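Local coordinates for protein cysteine protease (PDB 3OIS) that probably cleaves peptide bonds as a papain-family cysteine protease and carries bound uridine diphosphate, at residues A[31-36]-A[208-213]; A[68-73]-A[82-87]; A[89-92]-A[97-100]; A[221-226]-A[246-251]; A[242-247]-A[269-274]. All coordinates share one frame; numbering follows the deposited sequence.

The five contacts follow the papain-like architecture from the groove between its two halves outward. Contact 1 sets the N-terminal segment against the beta barrel and touches contact 2, where a loop packs on helix 78-93. Contact 3 uses the same helix nearer its end, with its centre about 13 Å from that of contact 2. On the barrel, contacts 4 and 5 share Asp246 and Glu247 of one hairpin loop, their centres about 6 Å apart, and Tyr273 of contact 5 reaches Ser209 of contact 1. The side chain of Tyr35 in contact 1 is about 11 Å from that of Asp44, a residue that binds uridine diphosphate. The other four lie away from the annotated sites.

Contact 1. Residues A[31-36]-A[208-213]; sequences SGYGYI and FSVYNS
Tyr33 reaches Val210 because its first torsion (chi1 -60°) sets CG opposite the carbonyl carbon and sends the ring out from the loop toward CG1 of the valine. The touch is at the phenol end: Tyr33 OH lies 3.6 Å from Val210 CG1, and Tyr33 CZ is 4.1 Å from the same methyl. The two side chains cross obliquely. It is a small van der Waals contact in which a branched strand residue offers one methyl to a long aromatic arm. Tyr35 makes the second touch. Its CG is swung away from the backbone nitrogen (chi1 159°), and the ring atom CE2 comes to 3.9 Å from Phe208 N. No hydrogen bond joins the two segments; the hydroxyl of Tyr35 is taken by Asp282 OD2 instead, which gives this buried tyrosine a polar anchor beyond the contact.

Segment 31-36 runs here beside strand 204-211 of the beta barrel in the papain fold. Tyr33 also packs on Trp257 and pairs through its backbone with Cys78, at the start of helix 78-93. The segment probably lies in the groove between the helical and barrel halves, consistent with an N-terminal extension placed in the cleft, as the propeptides of the family are. Glycine suits positions 32 and 34, since at their backbone angles a side chain would press on the preceding carbonyl oxygen. On the strand, Val210 sets its CB toward the N-terminal segment, Phe208 sets its CB away from it, and it is the Phe208 backbone nitrogen that Tyr35 meets.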
# COMPACT_ATOMS: atom_id res chain seq x y z
N SER A 31 0.50 -4.26 -13.80
CA SER A 31 -0.96 -4.63 -13.56
C SER A 31 -1.03 -5.42 -12.31
O SER A 31 -0.38 -6.46 -12.21
CB SER A 31 -1.52 -5.49 -14.72
OG SER A 31 -2.09 -4.63 -15.66
N GLY A 32 -1.80 -4.96 -11.30
CA GLY A 32 -1.86 -5.70 -10.06
C GLY A 32 -0.78 -5.41 -9.01
O GLY A 32 -0.85 -5.84 -7.86
N TYR A 33 0.28 -4.68 -9.45
CA TYR A 33 1.43 -4.30 -8.61
C TYR A 33 1.53 -2.77 -8.57
O TYR A 33 0.52 -2.11 -8.32
CB TYR A 33 2.72 -4.92 -9.14
CG TYR A 33 2.69 -6.41 -9.18
CD1 TYR A 33 2.16 -7.14 -8.11
CD2 TYR A 33 3.34 -7.12 -10.24
CE1 TYR A 33 2.13 -8.51 -8.15
CE2 TYR A 33 3.33 -8.55 -10.26
CZ TYR A 33 2.73 -9.21 -9.23
OH TYR A 33 2.73 -10.62 -9.28
N GLY A 34 2.74 -2.22 -8.73
CA GLY A 34 2.81 -0.77 -8.77
C GLY A 34 3.77 -0.06 -7.83
O GLY A 34 3.77 1.19 -7.75
N TYR A 35 4.49 -0.80 -7.02
CA TYR A 35 5.41 -0.16 -6.09
C TYR A 35 6.78 0.06 -6.76
O TYR A 35 7.34 -0.85 -7.33
CB TYR A 35 5.59 -1.12 -4.89
CG TYR A 35 6.83 -0.92 -4.04
CD1 TYR A 35 7.05 0.24 -3.25
CD2 TYR A 35 7.82 -1.91 -4.02
CE1 TYR A 35 8.22 0.39 -2.42
CE2 TYR A 35 8.99 -1.75 -3.20
CZ TYR A 35 9.18 -0.61 -2.43
OH TYR A 35 10.35 -0.53 -1.61
N ILE A 36 7.29 1.28 -6.65
CA ILE A 36 8.68 1.60 -7.06
C ILE A 36 9.38 2.00 -5.78
O ILE A 36 8.79 2.75 -4.97
CB ILE A 36 8.64 2.87 -7.94
CG1 ILE A 36 7.78 2.78 -9.28
CG2 ILE A 36 10.18 3.21 -8.31
CD1 ILE A 36 7.50 4.25 -10.08
N PHE A 208 7.23 -4.52 -1.16
CA PHE A 208 8.05 -5.68 -1.16
C PHE A 208 8.20 -6.29 -2.56
O PHE A 208 7.35 -6.05 -3.47
CB PHE A 208 7.52 -6.75 -0.15
CG PHE A 208 6.14 -7.31 -0.46
CD1 PHE A 208 4.95 -6.60 -0.13
CD2 PHE A 208 6.02 -8.59 -1.03
CE1 PHE A 208 3.67 -7.22 -0.34
CE2 PHE A 208 4.76 -9.20 -1.22
CZ PHE A 208 3.59 -8.49 -0.93
N SER A 209 9.22 -7.12 -2.74
CA SER A 209 9.34 -7.84 -4.02
C SER A 209 8.50 -9.07 -3.99
O SER A 209 8.56 -9.83 -3.00
CB SER A 209 10.80 -8.22 -4.26
OG SER A 209 11.54 -7.02 -4.50
N VAL A 210 7.84 -9.31 -5.11
CA VAL A 210 6.94 -10.47 -5.29
C VAL A 210 7.58 -11.52 -6.18
O VAL A 210 8.15 -11.14 -7.23
CB VAL A 210 5.59 -10.03 -5.90
CG1 VAL A 210 4.72 -11.26 -6.29
CG2 VAL A 210 4.91 -9.09 -4.97
N TYR A 211 7.57 -12.82 -5.77
CA TYR A 211 8.25 -13.88 -6.56
C TYR A 211 7.20 -14.89 -7.04
O TYR A 211 6.08 -14.98 -6.46
CB TYR A 211 9.28 -14.60 -5.67
CG TYR A 211 10.50 -13.74 -5.47
CD1 TYR A 211 11.66 -13.98 -6.25
CD2 TYR A 211 10.49 -12.67 -4.59
CE1 TYR A 211 12.77 -13.22 -6.07
CE2 TYR A 211 11.62 -11.89 -4.43
CZ TYR A 211 12.75 -12.19 -5.17
OH TYR A 211 13.87 -11.38 -5.08
N ASN A 212 7.59 -15.65 -8.08
CA ASN A 212 6.63 -16.62 -8.67
C ASN A 212 6.28 -17.74 -7.64
O ASN A 212 5.28 -18.46 -7.82
CB ASN A 212 7.25 -17.26 -9.90
CG ASN A 212 8.34 -18.24 -9.53
OD1 ASN A 212 9.23 -17.93 -8.75
ND2 ASN A 212 8.25 -19.48 -10.04
N SER A 213 7.05 -17.87 -6.57
CA SER A 213 6.72 -18.94 -5.57
C SER A 213 5.41 -18.62 -4.81
O SER A 213 4.78 -19.52 -4.17
CB SER A 213 7.86 -19.12 -4.61
OG SER A 213 8.41 -17.92 -4.11

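Contact 2. Residues A[68-73]-A[82-87]; sequences QVYDQG and ALAAAI
At Tyr70 the irregular, largely extended chain of 68-73 passes beside helix 82-87, meeting the backbone where Ala84 and Ala85 follow one another. Ile87 N bonds to Leu83 O at 3.0 Å, as expected within the helix. In the loop, Asp71 OD1 accepts from Gly73 N at 2.9 Å, an Asx turn that bends the chain just after the tyrosine; the positive phi of Gly73 favours glycine there.

Tyr70 carries the whole contact. Its CG lies opposite the carbonyl carbon (chi1 -38°), which directs the ring at the helix. CE2 rests 3.9 Å from Ala84 CB and 3.8 Å from Ala85 CB. The nitrogen of Ala85 lies at the ring edge, in its plane, and Tyr70 OH comes to 3.3 Å from Ala85 CA. Small alanines allow so close an approach to the helix backbone.

Helix 78-93 corresponds to the central helix of the papain fold, whose start carries the catalytic cysteine in family members. The hydroxyl of Tyr70 does not bond to Ala85 N, because the angle is poor; its hydrogen bond goes to Gln88 OE1, about one turn further along. Arg254 makes a cation-pi contact with the same ring, tying the loop to strand 250-254 of the barrel.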
# COMPACT_ATOMS: atom_id res chain seq x y z
N GLN A 68 -14.02 -4.26 3.87
CA GLN A 68 -13.44 -5.37 3.14
C GLN A 68 -12.27 -4.87 2.29
O GLN A 68 -12.13 -3.66 2.04
CB GLN A 68 -14.45 -6.07 2.24
CG GLN A 68 -15.04 -5.24 1.18
CD GLN A 68 -16.30 -5.91 0.57
OE1 GLN A 68 -16.22 -6.93 -0.14
NE2 GLN A 68 -17.48 -5.32 0.86
N VAL A 69 -11.48 -5.83 1.85
CA VAL A 69 -10.40 -5.50 0.89
C VAL A 69 -10.94 -4.82 -0.35
O VAL A 69 -12.11 -5.06 -0.78
CB VAL A 69 -9.51 -6.71 0.53
CG1 VAL A 69 -8.79 -7.29 1.75
CG2 VAL A 69 -10.37 -7.76 -0.20
N TYR A 70 -10.09 -3.99 -0.95
CA TYR A 70 -10.41 -3.52 -2.29
C TYR A 70 -9.84 -4.41 -3.34
O TYR A 70 -9.10 -5.33 -3.03
CB TYR A 70 -9.76 -2.13 -2.53
CG TYR A 70 -9.73 -1.12 -1.36
CD1 TYR A 70 -10.90 -0.82 -0.59
CD2 TYR A 70 -8.53 -0.54 -0.95
CE1 TYR A 70 -10.88 0.10 0.42
CE2 TYR A 70 -8.50 0.38 0.11
CZ TYR A 70 -9.68 0.72 0.79
OH TYR A 70 -9.68 1.64 1.83
N ASP A 71 -10.19 -4.13 -4.61
CA ASP A 71 -9.57 -4.89 -5.69
C ASP A 71 -8.97 -3.85 -6.63
O ASP A 71 -9.72 -3.10 -7.30
CB ASP A 71 -10.64 -5.72 -6.42
CG ASP A 71 -10.05 -6.64 -7.46
OD1 ASP A 71 -8.88 -6.47 -7.89
OD2 ASP A 71 -10.80 -7.57 -7.92
N GLN A 72 -7.62 -3.77 -6.72
CA GLN A 72 -7.06 -2.72 -7.58
C GLN A 72 -7.16 -3.06 -9.03
O GLN A 72 -6.93 -2.19 -9.87
CB GLN A 72 -5.60 -2.52 -7.21
CG GLN A 72 -4.69 -3.65 -7.64
CD GLN A 72 -3.25 -3.28 -7.28
OE1 GLN A 72 -2.40 -2.83 -8.15
NE2 GLN A 72 -2.91 -3.53 -6.06
N GLY A 73 -7.55 -4.30 -9.35
CA GLY A 73 -7.65 -4.72 -10.77
C GLY A 73 -6.35 -4.56 -11.57
O GLY A 73 -5.23 -4.92 -11.10
N ALA A 82 -3.02 0.64 -0.74
CA ALA A 82 -2.50 0.51 0.59
C ALA A 82 -2.75 1.82 1.38
O ALA A 82 -3.20 1.77 2.51
CB ALA A 82 -0.98 0.19 0.58
N LEU A 83 -2.46 2.98 0.76
CA LEU A 83 -2.62 4.22 1.45
C LEU A 83 -4.09 4.62 1.65
O LEU A 83 -4.42 5.21 2.72
CB LEU A 83 -1.89 5.34 0.69
CG LEU A 83 -0.36 5.25 0.88
CD1 LEU A 83 0.38 6.26 -0.18
CD2 LEU A 83 0.11 5.58 2.35
N ALA A 84 -4.97 4.30 0.69
CA ALA A 84 -6.44 4.51 0.86
C ALA A 84 -6.89 3.81 2.12
O ALA A 84 -7.66 4.41 2.92
CB ALA A 84 -7.22 3.99 -0.33
N ALA A 85 -6.41 2.58 2.31
CA ALA A 85 -6.81 1.78 3.50
C ALA A 85 -6.23 2.38 4.80
O ALA A 85 -6.89 2.38 5.86
CB ALA A 85 -6.43 0.25 3.30
N ALA A 86 -4.97 2.86 4.80
CA ALA A 86 -4.41 3.49 5.99
C ALA A 86 -5.30 4.67 6.38
O ALA A 86 -5.56 4.83 7.59
CB ALA A 86 -2.96 3.96 5.70
N ILE A 87 -5.72 5.49 5.39
CA ILE A 87 -6.62 6.67 5.60
C ILE A 87 -7.98 6.18 6.14
O ILE A 87 -8.47 6.75 7.12
CB ILE A 87 -6.88 7.42 4.32
CG1 ILE A 87 -5.61 8.18 3.94
CG2 ILE A 87 -7.98 8.47 4.56
CD1 ILE A 87 -5.23 9.35 4.94

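Contact 3. Residues A[89-92]-A[97-100]; sequences FERI and SPEF
Arg91 and Pro98 supply the hydrogen bonds of this contact, in the conformer of Arg91 described here, one of two in the model. Both terminal nitrogens of the guanidinium converge on a single backbone oxygen: NH1 lies 2.8 Å and NH2 2.7 Å from Pro98 O. The oxygen sits in the guanidinium plane, in the fork between the two N-H groups. Such a shared grip bends both bonds, with N-H...O angles of 139° and 142°. Arginine suits the site because its long chain, bent at chi3, can leave the helix and still present two donors end-on to the loop.

Flat-group packing comes next. The Phe100 ring lies beside the guanidinium in the model, but Arg91 CZ and Phe100 CE1 are too close to be real, and the detailed placement of the two groups is doubtful. Beyond Arg91, the Phe100 ring meets Tyr179 edge-to-face.

A lesser contact joins aliphatic and polar groups. Ile92 CD1 is 3.7 Å from Glu99 OE2. The same OE2 is hydrogen-bonded to Gln88 NE2, so the isoleucine methyl brushes an oxygen already engaged about one turn back on the helix.

The loop 97-100, with a cis peptide bond before Pro98, lies against the last part of helix 78-93 at the protein surface. A carbonyl gripped by two donors of a cationic group would probably be polarised. In this conformer the paired bonds would limit rotation of the guanidinium, and the arginine fastens loop to helix through a neutral backbone oxygen that accepts both donors.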
# COMPACT_ATOMS: atom_id res chain seq x y z
N PHE A 89 -8.69 3.38 7.68
CA PHE A 89 -8.49 2.84 8.99
C PHE A 89 -8.38 3.94 10.02
O PHE A 89 -8.96 3.81 11.14
CB PHE A 89 -7.20 2.01 9.00
CG PHE A 89 -6.89 1.34 10.32
CD1 PHE A 89 -7.13 -0.05 10.50
CD2 PHE A 89 -6.40 2.08 11.40
CE1 PHE A 89 -6.82 -0.68 11.76
CE2 PHE A 89 -6.08 1.44 12.64
CZ PHE A 89 -6.30 0.06 12.81
N GLU A 90 -7.56 4.97 9.73
CA GLU A 90 -7.32 6.05 10.70
C GLU A 90 -8.60 6.81 11.00
O GLU A 90 -8.79 7.26 12.15
CB GLU A 90 -6.18 7.04 10.29
CG GLU A 90 -4.76 6.48 10.31
CD GLU A 90 -4.22 6.11 11.68
OE1 GLU A 90 -3.94 7.01 12.52
OE2 GLU A 90 -4.03 4.92 11.89
N ARG A 91 -9.51 6.92 10.01
CA ARG A 91 -10.74 7.70 10.24
C ARG A 91 -11.63 6.95 11.21
O ARG A 91 -12.25 7.57 12.08
CB ARG A 91 -11.44 8.07 8.93
CG ARG A 91 -10.72 9.29 8.27
CD ARG A 91 -11.29 9.75 6.96
NE ARG A 91 -12.52 10.54 7.14
CZ ARG A 91 -13.75 10.08 6.93
NH1 ARG A 91 -13.93 8.83 6.54
NH2 ARG A 91 -14.82 10.88 7.11
N ILE A 92 -11.63 5.64 11.12
CA ILE A 92 -12.33 4.85 12.15
C ILE A 92 -11.76 5.14 13.53
O ILE A 92 -12.46 5.66 14.40
CB ILE A 92 -12.30 3.35 11.84
CG1 ILE A 92 -13.08 3.09 10.54
CG2 ILE A 92 -12.85 2.53 13.04
CD1 ILE A 92 -12.80 1.69 10.01
N SER A 97 -16.48 10.62 10.88
CA SER A 97 -17.60 10.10 10.08
C SER A 97 -18.00 11.10 8.98
O SER A 97 -17.70 12.29 9.11
CB SER A 97 -18.84 9.81 10.96
OG SER A 97 -19.64 10.97 10.97
N PRO A 98 -18.65 10.64 7.89
CA PRO A 98 -19.01 9.24 7.61
C PRO A 98 -17.78 8.39 7.20
O PRO A 98 -16.71 8.93 6.84
CB PRO A 98 -19.93 9.35 6.41
CG PRO A 98 -19.43 10.55 5.67
CD PRO A 98 -18.92 11.52 6.73
N GLU A 99 -17.96 7.10 7.21
CA GLU A 99 -17.00 6.23 6.62
C GLU A 99 -17.13 6.27 5.09
O GLU A 99 -18.20 6.13 4.53
CB GLU A 99 -17.22 4.80 7.17
CG GLU A 99 -16.34 3.75 6.49
CD GLU A 99 -16.12 2.51 7.36
OE1 GLU A 99 -16.94 2.20 8.28
OE2 GLU A 99 -15.11 1.84 7.12
N PHE A 100 -16.02 6.47 4.39
CA PHE A 100 -16.04 6.32 2.93
C PHE A 100 -14.75 5.64 2.51
O PHE A 100 -13.77 5.71 3.24
CB PHE A 100 -16.21 7.68 2.19
CG PHE A 100 -15.15 8.70 2.55
CD1 PHE A 100 -15.39 9.63 3.53
CD2 PHE A 100 -13.89 8.69 1.94
CE1 PHE A 100 -14.41 10.58 3.89
CE2 PHE A 100 -12.90 9.64 2.30
CZ PHE A 100 -13.15 10.57 3.29

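Contact 4. Residues A[221-226]-A[246-251]; sequences PVRIPL and DEIRHF
Arg223 and His250 stand closest across the two segments, their CA atoms 8.2 Å apart, too far for backbone pairing, so side chains and a water span the gap between the loop 221-226 and the turn leading into strand 250-254.

The Arg223 chain is extended from CG to NE and crosses the His250 side chain at about a right angle. Its CB and CD each lie 4.0 Å from His250 NE2, so the aliphatic part of the arginine passes this end of the ring. Further out, the guanidinium lies against Ile248, whose CD1 stands over one face, offset toward the rim; Arg223 NH1 is 3.8 Å from Ile248 CG2. A branched isoleucine gives two methyls to this flat cation at the exposed surface.

Both nitrogens of the His250 ring are used. ND1 donates to Ile248 O at 2.8 Å with an angle of 154°; the oxygen lies in the ring plane, although the donor stands above the carbonyl plane. His250 NE2 meets a water in the plane of the ring at 2.9 Å, and that water donates to Ile224 O at 2.7 Å. Histidine suits the place, since its ring can bond to the turn's own carbonyl through one nitrogen and to a water through the other. Bonds at both nitrogens fix the rotation of the imidazole about CB-CG.

Arg249, with positive phi, and His250 together face Asp245 across the hairpin: a G1 beta bulge, closing the turn between strands 233-245 and 250-254 of the papain-type barrel.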
# COMPACT_ATOMS: atom_id res chain seq x y z
N PRO A 221 -0.92 -19.06 -2.27
CA PRO A 221 -1.20 -19.56 -0.90
C PRO A 221 -1.38 -18.45 0.12
O PRO A 221 -0.82 -17.34 -0.01
CB PRO A 221 0.03 -20.43 -0.57
CG PRO A 221 1.19 -19.75 -1.47
CD PRO A 221 0.41 -19.51 -2.75
N VAL A 222 -2.16 -18.75 1.17
CA VAL A 222 -2.41 -17.72 2.20
C VAL A 222 -1.09 -17.34 2.88
O VAL A 222 -0.84 -16.11 3.11
CB VAL A 222 -3.43 -18.21 3.28
CG1 VAL A 222 -3.57 -17.15 4.33
CG2 VAL A 222 -4.74 -18.49 2.62
N ARG A 223 -0.26 -18.33 3.18
CA ARG A 223 1.07 -18.05 3.63
C ARG A 223 2.06 -17.83 2.48
O ARG A 223 2.25 -18.67 1.65
CB ARG A 223 1.60 -19.20 4.58
CG ARG A 223 0.72 -19.39 5.82
CD ARG A 223 1.36 -20.37 6.79
NE ARG A 223 0.36 -20.55 7.84
CZ ARG A 223 0.57 -21.14 9.01
NH1 ARG A 223 -0.45 -21.26 9.86
NH2 ARG A 223 1.78 -21.55 9.34
N ILE A 224 2.68 -16.66 2.46
CA ILE A 224 3.65 -16.34 1.42
C ILE A 224 4.95 -17.12 1.69
O ILE A 224 5.52 -16.98 2.76
CB ILE A 224 3.89 -14.85 1.35
CG1 ILE A 224 2.58 -14.15 1.13
CG2 ILE A 224 4.81 -14.52 0.18
CD1 ILE A 224 2.79 -12.54 1.15
N PRO A 225 5.41 -17.93 0.72
CA PRO A 225 6.67 -18.70 0.94
C PRO A 225 7.79 -17.75 0.94
O PRO A 225 7.78 -16.78 0.16
CB PRO A 225 6.77 -19.56 -0.34
CG PRO A 225 5.40 -19.62 -0.88
CD PRO A 225 4.66 -18.41 -0.47
N LEU A 226 8.80 -18.05 1.75
CA LEU A 226 10.09 -17.38 1.67
C LEU A 226 10.78 -17.66 0.33
O LEU A 226 10.89 -18.84 -0.11
CB LEU A 226 10.95 -17.88 2.79
CG LEU A 226 12.10 -17.00 3.14
CD1 LEU A 226 11.60 -15.62 3.60
CD2 LEU A 226 12.92 -17.68 4.30
N ASP A 246 2.97 -14.25 16.79
CA ASP A 246 4.16 -15.06 17.20
C ASP A 246 3.94 -16.56 17.11
O ASP A 246 4.94 -17.28 16.96
CB ASP A 246 4.66 -14.75 18.61
CG ASP A 246 5.37 -13.43 18.69
OD1 ASP A 246 5.70 -12.80 17.64
OD2 ASP A 246 5.59 -12.98 19.84
N GLU A 247 2.68 -17.04 17.20
CA GLU A 247 2.40 -18.49 17.17
C GLU A 247 2.89 -19.08 15.85
O GLU A 247 3.44 -20.19 15.80
CB GLU A 247 0.90 -18.74 17.38
CG GLU A 247 0.43 -20.24 17.45
CD GLU A 247 0.99 -20.98 18.67
OE1 GLU A 247 0.94 -20.44 19.82
OE2 GLU A 247 1.49 -22.12 18.46
N ILE A 248 2.74 -18.30 14.76
CA ILE A 248 3.16 -18.80 13.45
C ILE A 248 4.30 -17.92 12.83
O ILE A 248 4.76 -18.22 11.75
CB ILE A 248 1.94 -18.92 12.50
CG1 ILE A 248 1.32 -17.52 12.26
CG2 ILE A 248 0.89 -19.97 13.12
CD1 ILE A 248 0.42 -17.48 11.04
N ARG A 249 4.74 -16.87 13.54
CA ARG A 249 5.83 -15.96 13.10
C ARG A 249 5.53 -15.45 11.67
O ARG A 249 6.34 -15.54 10.75
CB ARG A 249 7.22 -16.65 13.20
CG ARG A 249 7.63 -17.02 14.68
CD ARG A 249 8.96 -17.83 14.68
NE ARG A 249 9.95 -17.12 13.84
CZ ARG A 249 10.68 -16.07 14.21
NH1 ARG A 249 11.49 -15.49 13.31
NH2 ARG A 249 10.64 -15.59 15.47
N HIS A 250 4.32 -14.94 11.53
CA HIS A 250 3.90 -14.18 10.29
C HIS A 250 3.24 -12.86 10.67
O HIS A 250 2.62 -12.77 11.72
CB HIS A 250 2.93 -14.96 9.43
CG HIS A 250 3.52 -16.10 8.67
ND1 HIS A 250 4.08 -17.21 9.28
CD2 HIS A 250 3.61 -16.31 7.33
CE1 HIS A 250 4.51 -18.05 8.34
NE2 HIS A 250 4.20 -17.54 7.15
N PHE A 251 3.40 -11.85 9.82
CA PHE A 251 2.65 -10.59 9.84
C PHE A 251 1.46 -10.72 8.93
O PHE A 251 1.50 -11.43 7.89
CB PHE A 251 3.53 -9.39 9.36
CG PHE A 251 4.53 -8.93 10.38
CD1 PHE A 251 4.26 -7.83 11.17
CD2 PHE A 251 5.72 -9.56 10.50
CE1 PHE A 251 5.14 -7.34 12.12
CE2 PHE A 251 6.68 -9.12 11.50
CZ PHE A 251 6.39 -8.00 12.29
O HOH W 1 5.21 -18.78 4.71

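Contact 5. Residues A[242-247]-A[269-274]; sequences VGYDDE and MPYEYI
A short helix that follows strand 266-270 of the barrel sheet leans on the end of strand 233-245 here, where that strand turns into its hairpin. Tyr271, the first residue after the N-cap Pro270, carries the contact. Its OH donates to Asp246 OD1 at 2.6 Å, meeting the oxygen on its anti side, 17° out of the carboxylate plane. Tyrosine suits the place because its long rigid ring carries a hydroxyl from the helix start to the carboxylate of the hairpin. The acceptor lies in the plane of the phenol ring, and ring and carboxylate planes stand 80° apart. Lys195 forms a salt bridge with the same OD1, so one oxygen serves two partners and would be expected to favour the charged carboxylate.

Tyr271 OH is also 3.5 Å from Tyr244 CD2, while Tyr244 CB packs 4.3 Å from Tyr271 CE1. With CG between nitrogen and carbonyl carbon (chi1 62°), the Tyr244 ring swings off toward helix 191-199, and its hydroxyl bonds to Pro58 O.

Asp245 OD2 pairs with Lys60, while its OD1 accepts from Glu247 N at 2.9 Å. Aspartate is short enough to fold back on its own chain in this way, forming an Asx turn where strand 233-245 leaves for its hairpin partner 250-254.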
# COMPACT_ATOMS: atom_id res chain seq x y z
N VAL A 242 -1.49 -5.27 9.07
CA VAL A 242 -2.50 -4.99 10.12
C VAL A 242 -2.33 -5.84 11.30
O VAL A 242 -3.19 -5.85 12.19
CB VAL A 242 -3.99 -5.26 9.54
CG1 VAL A 242 -4.29 -4.27 8.38
CG2 VAL A 242 -4.17 -6.72 9.04
N GLY A 243 -1.24 -6.57 11.43
CA GLY A 243 -1.12 -7.47 12.60
C GLY A 243 0.01 -8.46 12.51
O GLY A 243 0.80 -8.46 11.57
N TYR A 244 0.23 -9.22 13.59
CA TYR A 244 1.23 -10.28 13.59
C TYR A 244 0.85 -11.40 14.57
O TYR A 244 -0.02 -11.19 15.39
CB TYR A 244 2.61 -9.72 13.99
CG TYR A 244 2.71 -9.14 15.41
CD1 TYR A 244 2.57 -7.78 15.67
CD2 TYR A 244 3.00 -9.99 16.45
CE1 TYR A 244 2.70 -7.28 16.99
CE2 TYR A 244 3.15 -9.52 17.74
CZ TYR A 244 3.02 -8.17 17.99
OH TYR A 244 3.17 -7.69 19.30
N ASP A 245 1.47 -12.55 14.42
CA ASP A 245 1.16 -13.67 15.31
C ASP A 245 2.42 -14.41 15.58
O ASP A 245 2.93 -15.14 14.69
CB ASP A 245 0.04 -14.57 14.74
CG ASP A 245 -0.54 -15.50 15.83
OD1 ASP A 245 0.15 -15.69 16.83
OD2 ASP A 245 -1.69 -15.94 15.73
N ASP A 246 2.97 -14.25 16.79
CA ASP A 246 4.16 -15.06 17.20
C ASP A 246 3.94 -16.56 17.11
O ASP A 246 4.94 -17.28 16.96
CB ASP A 246 4.66 -14.75 18.61
CG ASP A 246 5.37 -13.43 18.69
OD1 ASP A 246 5.70 -12.80 17.64
OD2 ASP A 246 5.59 -12.98 19.84
N GLU A 247 2.68 -17.04 17.20
CA GLU A 247 2.40 -18.49 17.17
C GLU A 247 2.89 -19.08 15.85
O GLU A 247 3.44 -20.19 15.80
CB GLU A 247 0.90 -18.74 17.38
CG GLU A 247 0.43 -20.24 17.45
CD GLU A 247 0.99 -20.98 18.67
OE1 GLU A 247 0.94 -20.44 19.82
OE2 GLU A 247 1.49 -22.12 18.46
N MET A 269 2.64 -13.04 5.96
CA MET A 269 4.00 -12.87 5.47
C MET A 269 4.98 -13.30 6.59
O MET A 269 4.91 -12.75 7.65
CB MET A 269 4.31 -11.39 5.12
CG MET A 269 5.78 -11.25 4.63
SD MET A 269 6.08 -9.51 4.03
CE MET A 269 5.33 -9.62 2.38
N PRO A 270 5.93 -14.20 6.31
CA PRO A 270 6.86 -14.66 7.37
C PRO A 270 7.71 -13.52 7.96
O PRO A 270 8.07 -12.59 7.26
CB PRO A 270 7.83 -15.62 6.65
CG PRO A 270 7.16 -15.91 5.29
CD PRO A 270 6.17 -14.83 5.00
N TYR A 271 8.01 -13.60 9.26
CA TYR A 271 8.96 -12.68 9.85
C TYR A 271 10.26 -12.53 9.08
O TYR A 271 10.77 -11.41 8.95
CB TYR A 271 9.30 -13.20 11.27
CG TYR A 271 8.19 -12.97 12.28
CD1 TYR A 271 6.91 -12.51 11.90
CD2 TYR A 271 8.38 -13.26 13.63
CE1 TYR A 271 5.90 -12.32 12.87
CE2 TYR A 271 7.32 -13.08 14.61
CZ TYR A 271 6.10 -12.63 14.22
OH TYR A 271 5.07 -12.44 15.15
N GLU A 272 10.77 -13.64 8.55
CA GLU A 272 12.07 -13.61 7.82
C GLU A 272 11.93 -12.91 6.45
O GLU A 272 12.94 -12.50 5.84
CB GLU A 272 12.55 -15.06 7.56
CG GLU A 272 12.79 -15.98 8.82
CD GLU A 272 11.51 -16.57 9.51
OE1 GLU A 272 11.70 -17.21 10.60
OE2 GLU A 272 10.32 -16.41 9.03
N TYR A 273 10.71 -12.80 5.96
CA TYR A 273 10.49 -12.14 4.68
C TYR A 273 10.48 -10.63 4.96
O TYR A 273 11.27 -9.87 4.37
CB TYR A 273 9.16 -12.64 4.13
CG TYR A 273 8.89 -12.36 2.64
CD1 TYR A 273 8.50 -13.43 1.85
CD2 TYR A 273 9.04 -11.08 2.05
CE1 TYR A 273 8.20 -13.26 0.54
CE2 TYR A 273 8.81 -10.92 0.66
CZ TYR A 273 8.34 -12.01 -0.07
OH TYR A 273 8.08 -11.92 -1.43
N ILE A 274 9.58 -10.18 5.85
CA ILE A 274 9.45 -8.75 6.07
C ILE A 274 10.72 -8.06 6.60
O ILE A 274 10.94 -6.87 6.34
CB ILE A 274 8.22 -8.48 7.02
CG1 ILE A 274 7.66 -7.08 6.77
CG2 ILE A 274 8.67 -8.76 8.49
CD1 ILE A 274 6.21 -6.82 7.49